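Local structure of KLLA0C04147p (5H2D) at residues A[89-102]-A[188-201]. The protein binds ergosterol through its oxysterol-binding-protein-related domain, the part described here, and probably transfers sterols between membranes. Sequence-based numbering, arbitrary orientation.
Sequences AASFEDSTLRLLYV and LTIRPDSNGKEELY
Arg98, on the first turn of helix 95-108, meets Glu199 side-on and is the polar centre of this contact. Its NE donates to Glu199 OE1 at 2.8 Å and its NH1 to Glu199 OE2 at 3.1 Å, both nearly straight and close to the guanidinium plane, although the carboxylate is turned 39° from it. A bend at chi3 (-71°) folds the chain over so that both nitrogens face the acid. Pro192 CG lies over one guanidinium face, 3.7 Å from Arg98 NE, and Ser95 CA covers the other, while NH2 donates to Phe92 O at 2.9 Å in the carbonyl plane. Sandwiched between the two and bonded along its edge, the buried group has its rotation fixed. Tyr201 OH donates to Glu199 OE1 from the carboxylate face opposite Arg98 NE, so that this oxygen takes two bonds, which together with the Arg98 charge would probably favour ionised Glu199. Beyond the hydroxyl, the Tyr201 ring receives Val102 CG2 over one face, 4.1 Å from its centroid, and Leu99 CD1 comes obliquely to CE2 at 3.5 Å. Ile190 and Leu188 extend this apolar layer along Val102, and Ile190 CG2 also packs on Ala90. At the loops, Asp193 N donates almost straight to Ala90 O (2.8 Å), while Asn195 ND2 reaches Glu93 O from above the carbonyl plane. Asp193 OD1 accepts from Gln9 and forms a salt bridge with Lys160, while OD2 rests against Ser91 CA. The arrangement is helix-on-hairpin packing in the oxysterol-binding-protein fold: antiparallel strands 188-190 and 199-201 lay one face against the helix, and their connecting loop is tied to the turn before the helix; the Leu188 side chain is about 12 Å from the bound ergosterol.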
ATOM      1  N   ALA A  89     -18.258  -1.955  -1.511  1.00 17.32           N
ATOM      2  CA  ALA A  89     -18.619  -0.544  -1.579  1.00 18.71           C
ATOM      3  C   ALA A  89     -19.382  -0.232  -2.865  1.00 21.53           C
ATOM      4  O   ALA A  89     -20.409   0.457  -2.842  1.00 20.54           O
ATOM      5  CB  ALA A  89     -17.363   0.326  -1.476  1.00 21.71           C
ATOM      6  N   ALA A  90     -18.893  -0.745  -4.000  1.00 20.90           N
ATOM      7  CA  ALA A  90     -19.531  -0.454  -5.278  1.00 20.42           C
ATOM      8  C   ALA A  90     -20.970  -0.949  -5.325  1.00 25.28           C
ATOM      9  O   ALA A  90     -21.767  -0.429  -6.115  1.00 25.20           O
ATOM     10  CB  ALA A  90     -18.736  -1.081  -6.428  1.00 22.60           C
ATOM     11  N   SER A  91     -21.319  -1.925  -4.488  1.00 23.00           N
ATOM     12  CA  SER A  91     -22.632  -2.558  -4.564  1.00 24.47           C
ATOM     13  C   SER A  91     -23.724  -1.789  -3.828  1.00 25.34           C
ATOM     14  O   SER A  91     -24.906  -2.126  -3.984  1.00 26.72           O
ATOM     15  CB  SER A  91     -22.548  -3.981  -4.010  1.00 23.30           C
ATOM     16  OG  SER A  91     -22.463  -3.971  -2.598  1.00 24.43           O
ATOM     17  N   PHE A  92     -23.381  -0.768  -3.050  1.00 22.58           N
ATOM     18  CA  PHE A  92     -24.357  -0.056  -2.230  1.00 23.49           C
ATOM     19  C   PHE A  92     -24.876   1.179  -2.962  1.00 27.52           C
ATOM     20  O   PHE A  92     -24.094   1.998  -3.450  1.00 25.72           O
ATOM     21  CB  PHE A  92     -23.738   0.329  -0.880  1.00 23.79           C
ATOM     22  CG  PHE A  92     -23.232  -0.854  -0.098  1.00 23.18           C
ATOM     23  CD1 PHE A  92     -24.040  -1.962   0.100  1.00 26.75           C
ATOM     24  CD2 PHE A  92     -21.940  -0.879   0.411  1.00 20.44           C
ATOM     25  CE1 PHE A  92     -23.580  -3.064   0.800  1.00 23.89           C
ATOM     26  CE2 PHE A  92     -21.475  -1.981   1.117  1.00 21.97           C
ATOM     27  CZ  PHE A  92     -22.290  -3.074   1.309  1.00 25.15           C
ATOM     28  N   GLU A  93     -26.205   1.308  -3.044  1.00 24.61           N
ATOM     29  CA  GLU A  93     -26.776   2.454  -3.745  1.00 27.58           C
ATOM     30  C   GLU A  93     -26.573   3.748  -2.968  1.00 23.52           C
ATOM     31  O   GLU A  93     -26.494   4.828  -3.561  1.00 23.41           O
ATOM     32  CB  GLU A  93     -28.261   2.208  -4.016  1.00 30.34           C
ATOM     33  CG  GLU A  93     -29.074   1.897  -2.774  1.00 29.89           C
ATOM     34  CD  GLU A  93     -29.458   3.145  -2.011  1.00 28.07           C
ATOM     35  OE1 GLU A  93     -29.424   4.237  -2.619  1.00 32.55           O
ATOM     36  OE2 GLU A  93     -29.785   3.041  -0.805  1.00 29.92           O
ATOM     37  N   ASP A  94     -26.458   3.654  -1.652  1.00 24.43           N
ATOM     38  CA  ASP A  94     -26.319   4.813  -0.782  1.00 18.65           C
ATOM     39  C   ASP A  94     -24.867   5.289  -0.781  1.00 22.40           C
ATOM     40  O   ASP A  94     -23.971   4.549  -0.366  1.00 22.04           O
ATOM     41  CB  ASP A  94     -26.783   4.403   0.618  1.00 20.51           C
ATOM     42  CG  ASP A  94     -26.563   5.467   1.671  1.00 19.55           C
ATOM     43  OD1 ASP A  94     -26.105   6.585   1.364  1.00 22.51           O
ATOM     44  OD2 ASP A  94     -26.887   5.167   2.846  1.00 25.10           O
ATOM     45  N   SER A  95     -24.626   6.524  -1.231  1.00 23.20           N
ATOM     46  CA  SER A  95     -23.246   6.989  -1.360  1.00 21.90           C
ATOM     47  C   SER A  95     -22.531   7.051  -0.016  1.00 22.28           C
ATOM     48  O   SER A  95     -21.313   6.839   0.041  1.00 19.95           O
ATOM     49  CB  SER A  95     -23.197   8.355  -2.047  1.00 22.96           C
ATOM     50  OG  SER A  95     -23.829   9.360  -1.270  1.00 24.22           O
ATOM     51  N   THR A  96     -23.258   7.339   1.076  1.00 20.09           N
ATOM     52  CA  THR A  96     -22.604   7.413   2.383  1.00 19.62           C
ATOM     53  C   THR A  96     -22.178   6.037   2.875  1.00 19.29           C
ATOM     54  O   THR A  96     -21.197   5.930   3.622  1.00 19.55           O
ATOM     55  CB  THR A  96     -23.512   8.082   3.420  1.00 22.67           C
ATOM     56  OG1 THR A  96     -24.635   7.237   3.717  1.00 22.08           O
ATOM     57  CG2 THR A  96     -23.995   9.426   2.906  1.00 25.46           C
ATOM     58  N   LEU A  97     -22.902   4.985   2.482  1.00 19.75           N
ATOM     59  CA  LEU A  97     -22.505   3.618   2.800  1.00 19.98           C
ATOM     60  C   LEU A  97     -21.342   3.162   1.924  1.00 19.16           C
ATOM     61  O   LEU A  97     -20.459   2.436   2.398  1.00 17.96           O
ATOM     62  CB  LEU A  97     -23.705   2.674   2.660  1.00 20.29           C
ATOM     63  CG  LEU A  97     -23.515   1.182   2.962  1.00 23.08           C
ATOM     64  CD1 LEU A  97     -23.009   0.960   4.378  1.00 18.30           C
ATOM     65  CD2 LEU A  97     -24.809   0.400   2.737  1.00 23.11           C
ATOM     66  N   ARG A  98     -21.305   3.591   0.664  1.00 18.13           N
ATOM     67  CA  ARG A  98     -20.084   3.393  -0.112  1.00 18.28           C
ATOM     68  C   ARG A  98     -18.895   4.022   0.603  1.00 19.67           C
ATOM     69  O   ARG A  98     -17.827   3.405   0.712  1.00 17.19           O
ATOM     70  CB  ARG A  98     -20.239   3.971  -1.518  1.00 20.12           C
ATOM     71  CG  ARG A  98     -21.383   3.348  -2.300  1.00 18.52           C
ATOM     72  CD  ARG A  98     -21.202   3.474  -3.812  1.00 19.84           C
ATOM     73  NE  ARG A  98     -21.365   4.849  -4.286  1.00 22.03           N
ATOM     74  CZ  ARG A  98     -22.543   5.393  -4.584  1.00 24.06           C
ATOM     75  NH1 ARG A  98     -22.612   6.650  -5.005  1.00 22.22           N
ATOM     76  NH2 ARG A  98     -23.649   4.677  -4.440  1.00 26.53           N
ATOM     77  N   LEU A  99     -19.064   5.243   1.114  1.00 16.69           N
ATOM     78  CA  LEU A  99     -17.968   5.913   1.805  1.00 17.13           C
ATOM     79  C   LEU A  99     -17.558   5.157   3.066  1.00 16.33           C
ATOM     80  O   LEU A  99     -16.369   5.066   3.379  1.00 16.18           O
ATOM     81  CB  LEU A  99     -18.350   7.356   2.136  1.00 18.37           C
ATOM     82  CG  LEU A  99     -17.296   8.194   2.856  1.00 16.48           C
ATOM     83  CD1 LEU A  99     -15.915   8.060   2.180  1.00 16.90           C
ATOM     84  CD2 LEU A  99     -17.689   9.662   2.960  1.00 20.65           C
ATOM     85  N   LEU A 100     -18.524   4.618   3.811  1.00 16.45           N
ATOM     86  CA  LEU A 100     -18.178   3.833   4.993  1.00 17.47           C
ATOM     87  C   LEU A 100     -17.223   2.700   4.636  1.00 17.63           C
ATOM     88  O   LEU A 100     -16.211   2.474   5.320  1.00 17.45           O
ATOM     89  CB  LEU A 100     -19.444   3.275   5.646  1.00 18.53           C
ATOM     90  CG  LEU A 100     -19.237   2.304   6.816  1.00 16.24           C
ATOM     91  CD1 LEU A 100     -18.593   3.015   8.009  1.00 16.85           C
ATOM     92  CD2 LEU A 100     -20.545   1.637   7.207  1.00 16.26           C
ATOM     93  N   TYR A 101     -17.539   1.966   3.572  1.00 16.99           N
ATOM     94  CA  TYR A 101     -16.702   0.834   3.199  1.00 16.18           C
ATOM     95  C   TYR A 101     -15.378   1.284   2.583  1.00 16.43           C
ATOM     96  O   TYR A 101     -14.351   0.633   2.809  1.00 15.13           O
ATOM     97  CB  TYR A 101     -17.486  -0.107   2.282  1.00 16.76           C
ATOM     98  CG  TYR A 101     -18.369  -1.056   3.077  1.00 18.17           C
ATOM     99  CD1 TYR A 101     -19.434  -0.572   3.832  1.00 20.01           C
ATOM    100  CD2 TYR A 101     -18.133  -2.421   3.080  1.00 16.09           C
ATOM    101  CE1 TYR A 101     -20.228  -1.426   4.574  1.00 20.42           C
ATOM    102  CE2 TYR A 101     -18.921  -3.283   3.819  1.00 18.19           C
ATOM    103  CZ  TYR A 101     -19.976  -2.777   4.558  1.00 23.60           C
ATOM    104  OH  TYR A 101     -20.786  -3.614   5.298  1.00 22.26           O
ATOM    105  N   VAL A 102     -15.371   2.393   1.833  1.00 16.26           N
ATOM    106  CA  VAL A 102     -14.102   2.979   1.389  1.00 15.11           C
ATOM    107  C   VAL A 102     -13.231   3.307   2.594  1.00 15.66           C
ATOM    108  O   VAL A 102     -12.032   2.985   2.628  1.00 15.27           O
ATOM    109  CB  VAL A 102     -14.349   4.226   0.515  1.00 15.58           C
ATOM    110  CG1 VAL A 102     -13.062   5.046   0.359  1.00 15.44           C
ATOM    111  CG2 VAL A 102     -14.876   3.829  -0.855  1.00 15.03           C
ATOM    112  N   LEU A 188      -9.136   7.224  -5.007  1.00 12.40           N
ATOM    113  CA  LEU A 188      -9.892   5.985  -5.074  1.00 12.39           C
ATOM    114  C   LEU A 188     -11.176   6.264  -5.842  1.00 16.39           C
ATOM    115  O   LEU A 188     -11.980   7.102  -5.420  1.00 15.55           O
ATOM    116  CB  LEU A 188     -10.166   5.441  -3.669  1.00 15.22           C
ATOM    117  CG  LEU A 188     -10.435   3.939  -3.579  1.00 16.93           C
ATOM    118  CD1 LEU A 188     -10.119   3.414  -2.185  1.00 19.84           C
ATOM    119  CD2 LEU A 188     -11.886   3.641  -3.939  1.00 19.66           C
ATOM    120  N   THR A 189     -11.323   5.618  -6.996  1.00 15.26           N
ATOM    121  CA  THR A 189     -12.454   5.826  -7.889  1.00 17.04           C
ATOM    122  C   THR A 189     -13.390   4.634  -7.777  1.00 16.34           C
ATOM    123  O   THR A 189     -12.948   3.486  -7.877  1.00 16.06           O
ATOM    124  CB  THR A 189     -11.988   5.988  -9.338  1.00 18.40           C
ATOM    125  OG1 THR A 189     -11.132   7.127  -9.449  1.00 18.10           O
ATOM    126  CG2 THR A 189     -13.191   6.170 -10.269  1.00 18.74           C
ATOM    127  N   ILE A 190     -14.682   4.899  -7.571  1.00 17.39           N
ATOM    128  CA  ILE A 190     -15.689   3.846  -7.514  1.00 16.73           C
ATOM    129  C   ILE A 190     -16.623   4.027  -8.701  1.00 16.03           C
ATOM    130  O   ILE A 190     -17.039   5.151  -8.993  1.00 19.59           O
ATOM    131  CB  ILE A 190     -16.487   3.867  -6.199  1.00 18.90           C
ATOM    132  CG1 ILE A 190     -15.596   3.529  -4.997  1.00 18.00           C
ATOM    133  CG2 ILE A 190     -17.660   2.885  -6.295  1.00 19.49           C
ATOM    134  CD1 ILE A 190     -15.206   2.062  -4.908  1.00 20.55           C
ATOM    135  N   ARG A 191     -16.923   2.924  -9.389  1.00 18.75           N
ATOM    136  CA  ARG A 191     -17.981   2.868 -10.400  1.00 19.20           C
ATOM    137  C   ARG A 191     -19.168   2.120  -9.800  1.00 17.78           C
ATOM    138  O   ARG A 191     -19.197   0.882  -9.831  1.00 18.61           O
ATOM    139  CB  ARG A 191     -17.483   2.171 -11.670  1.00 20.62           C
ATOM    140  CG  ARG A 191     -16.582   3.045 -12.537  1.00 19.66           C
ATOM    141  CD  ARG A 191     -15.920   2.264 -13.661  1.00 22.65           C
ATOM    142  NE  ARG A 191     -14.791   1.464 -13.195  1.00 21.21           N
ATOM    143  CZ  ARG A 191     -13.579   1.959 -12.935  1.00 20.07           C
ATOM    144  NH1 ARG A 191     -13.331   3.255 -13.078  1.00 21.26           N
ATOM    145  NH2 ARG A 191     -12.613   1.150 -12.520  1.00 16.83           N
ATOM    146  N   PRO A 192     -20.170   2.819  -9.258  1.00 21.84           N
ATOM    147  CA  PRO A 192     -21.203   2.139  -8.464  1.00 22.37           C
ATOM    148  C   PRO A 192     -22.107   1.263  -9.312  1.00 25.10           C
ATOM    149  O   PRO A 192     -22.368   1.544 -10.484  1.00 25.32           O
ATOM    150  CB  PRO A 192     -21.994   3.299  -7.847  1.00 23.44           C
ATOM    151  CG  PRO A 192     -21.109   4.507  -7.986  1.00 22.81           C
ATOM    152  CD  PRO A 192     -20.337   4.280  -9.246  1.00 21.08           C
ATOM    153  N   ASP A 193     -22.608   0.193  -8.686  1.00 23.74           N
ATOM    154  CA  ASP A 193     -23.539  -0.694  -9.375  1.00 26.67           C
ATOM    155  C   ASP A 193     -24.815   0.037  -9.763  1.00 28.41           C
ATOM    156  O   ASP A 193     -25.460  -0.330 -10.751  1.00 30.76           O
ATOM    157  CB  ASP A 193     -23.880  -1.903  -8.498  1.00 23.42           C
ATOM    158  CG  ASP A 193     -22.738  -2.893  -8.392  1.00 29.49           C
ATOM    159  OD1 ASP A 193     -21.754  -2.759  -9.147  1.00 29.34           O
ATOM    160  OD2 ASP A 193     -22.833  -3.817  -7.560  1.00 29.43           O
ATOM    161  N   SER A 194     -25.189   1.067  -9.011  1.00 28.09           N
ATOM    162  CA  SER A 194     -26.406   1.811  -9.298  1.00 29.75           C
ATOM    163  C   SER A 194     -26.390   3.116  -8.521  1.00 29.62           C
ATOM    164  O   SER A 194     -25.671   3.264  -7.525  1.00 27.02           O
ATOM    165  CB  SER A 194     -27.653   0.999  -8.937  1.00 33.88           C
ATOM    166  OG  SER A 194     -27.813   0.939  -7.530  1.00 33.67           O
ATOM    167  N   ASN A 195     -27.211   4.058  -8.985  1.00 32.42           N
ATOM    168  CA  ASN A 195     -27.452   5.319  -8.290  1.00 32.97           C
ATOM    169  C   ASN A 195     -26.145   6.068  -8.035  1.00 36.53           C
ATOM    170  O   ASN A 195     -25.757   6.336  -6.895  1.00 38.13           O
ATOM    171  CB  ASN A 195     -28.210   5.087  -6.980  1.00 34.63           C
ATOM    172  CG  ASN A 195     -28.682   6.381  -6.353  1.00 38.10           C
ATOM    173  OD1 ASN A 195     -29.213   7.257  -7.041  1.00 44.54           O
ATOM    174  ND2 ASN A 195     -28.471   6.524  -5.049  1.00 34.25           N
ATOM    175  N   GLY A 196     -25.470   6.409  -9.124  1.00 33.20           N
ATOM    176  CA  GLY A 196     -24.284   7.231  -9.023  1.00 30.39           C
ATOM    177  C   GLY A 196     -23.375   7.107 -10.226  1.00 28.21           C
ATOM    178  O   GLY A 196     -23.118   6.002 -10.716  1.00 27.61           O
ATOM    179  N   LYS A 197     -22.922   8.249 -10.732  1.00 30.67           N
ATOM    180  CA  LYS A 197     -21.877   8.263 -11.738  1.00 26.86           C
ATOM    181  C   LYS A 197     -20.552   7.877 -11.087  1.00 29.69           C
ATOM    182  O   LYS A 197     -20.424   7.854  -9.861  1.00 27.70           O
ATOM    183  CB  LYS A 197     -21.769   9.648 -12.376  1.00 32.52           C
ATOM    184  CG  LYS A 197     -22.174  10.768 -11.420  1.00 39.61           C
ATOM    185  CD  LYS A 197     -21.347  12.040 -11.593  1.00 37.20           C
ATOM    186  CE  LYS A 197     -21.737  13.065 -10.539  1.00 35.86           C
ATOM    187  NZ  LYS A 197     -20.799  14.219 -10.474  1.00 38.39           N
ATOM    188  N   GLU A 198     -19.569   7.555 -11.924  1.00 27.64           N
ATOM    189  CA  GLU A 198     -18.215   7.331 -11.422  1.00 24.36           C
ATOM    190  C   GLU A 198     -17.828   8.458 -10.473  1.00 22.05           C
ATOM    191  O   GLU A 198     -18.047   9.638 -10.766  1.00 24.21           O
ATOM    192  CB  GLU A 198     -17.241   7.246 -12.598  1.00 25.41           C
ATOM    193  CG  GLU A 198     -15.805   6.922 -12.225  1.00 25.30           C
ATOM    194  CD  GLU A 198     -14.933   6.712 -13.451  1.00 24.17           C
ATOM    195  OE1 GLU A 198     -14.793   5.555 -13.894  1.00 28.28           O
ATOM    196  OE2 GLU A 198     -14.397   7.706 -13.986  1.00 34.68           O
ATOM    197  N   GLU A 199     -17.264   8.096  -9.317  1.00 21.04           N
ATOM    198  CA  GLU A 199     -16.994   9.057  -8.255  1.00 16.97           C
ATOM    199  C   GLU A 199     -15.565   8.901  -7.745  1.00 18.43           C
ATOM    200  O   GLU A 199     -14.999   7.806  -7.769  1.00 20.03           O
ATOM    201  CB  GLU A 199     -17.984   8.891  -7.088  1.00 18.64           C
ATOM    202  CG  GLU A 199     -17.935   7.517  -6.455  1.00 19.56           C
ATOM    203  CD  GLU A 199     -19.051   7.280  -5.470  1.00 20.41           C
ATOM    204  OE1 GLU A 199     -19.024   6.229  -4.796  1.00 20.76           O
ATOM    205  OE2 GLU A 199     -19.960   8.135  -5.393  1.00 22.73           O
ATOM    206  N   LEU A 200     -14.999  10.007  -7.272  1.00 16.73           N
ATOM    207  CA  LEU A 200     -13.613  10.065  -6.816  1.00 17.00           C
ATOM    208  C   LEU A 200     -13.547  10.374  -5.329  1.00 18.63           C
ATOM    209  O   LEU A 200     -14.071  11.398  -4.883  1.00 18.30           O
ATOM    210  CB  LEU A 200     -12.830  11.133  -7.579  1.00 19.04           C
ATOM    211  CG  LEU A 200     -11.414  11.407  -7.066  1.00 18.16           C
ATOM    212  CD1 LEU A 200     -10.537  10.173  -7.276  1.00 18.20           C
ATOM    213  CD2 LEU A 200     -10.809  12.627  -7.751  1.00 17.61           C
ATOM    214  N   TYR A 201     -12.854   9.517  -4.577  1.00 16.23           N
ATOM    215  CA  TYR A 201     -12.503   9.774  -3.187  1.00 15.54           C
ATOM    216  C   TYR A 201     -11.014  10.091  -3.105  1.00 16.77           C
ATOM    217  O   TYR A 201     -10.211   9.480  -3.815  1.00 14.36           O
ATOM    218  CB  TYR A 201     -12.810   8.556  -2.313  1.00 17.43           C
ATOM    219  CG  TYR A 201     -14.250   8.082  -2.326  1.00 14.00           C
ATOM    220  CD1 TYR A 201     -14.732   7.242  -3.332  1.00 15.72           C
ATOM    221  CD2 TYR A 201     -15.115   8.442  -1.304  1.00 18.06           C
ATOM    222  CE1 TYR A 201     -16.047   6.800  -3.318  1.00 16.78           C
ATOM    223  CE2 TYR A 201     -16.426   8.015  -1.290  1.00 16.72           C
ATOM    224  CZ  TYR A 201     -16.887   7.193  -2.293  1.00 18.59           C
ATOM    225  OH  TYR A 201     -18.203   6.762  -2.265  1.00 20.99           O
TER
HETATM  226  O   HOH W   1     -24.265   0.993  -6.231  1.00 25.46           O
HETATM  227  O   HOH W   2     -26.646  -0.864  -5.976  1.00 31.65           O
HETATM  228  O   HOH W   3     -19.637   9.141  -0.681  1.00 21.81           O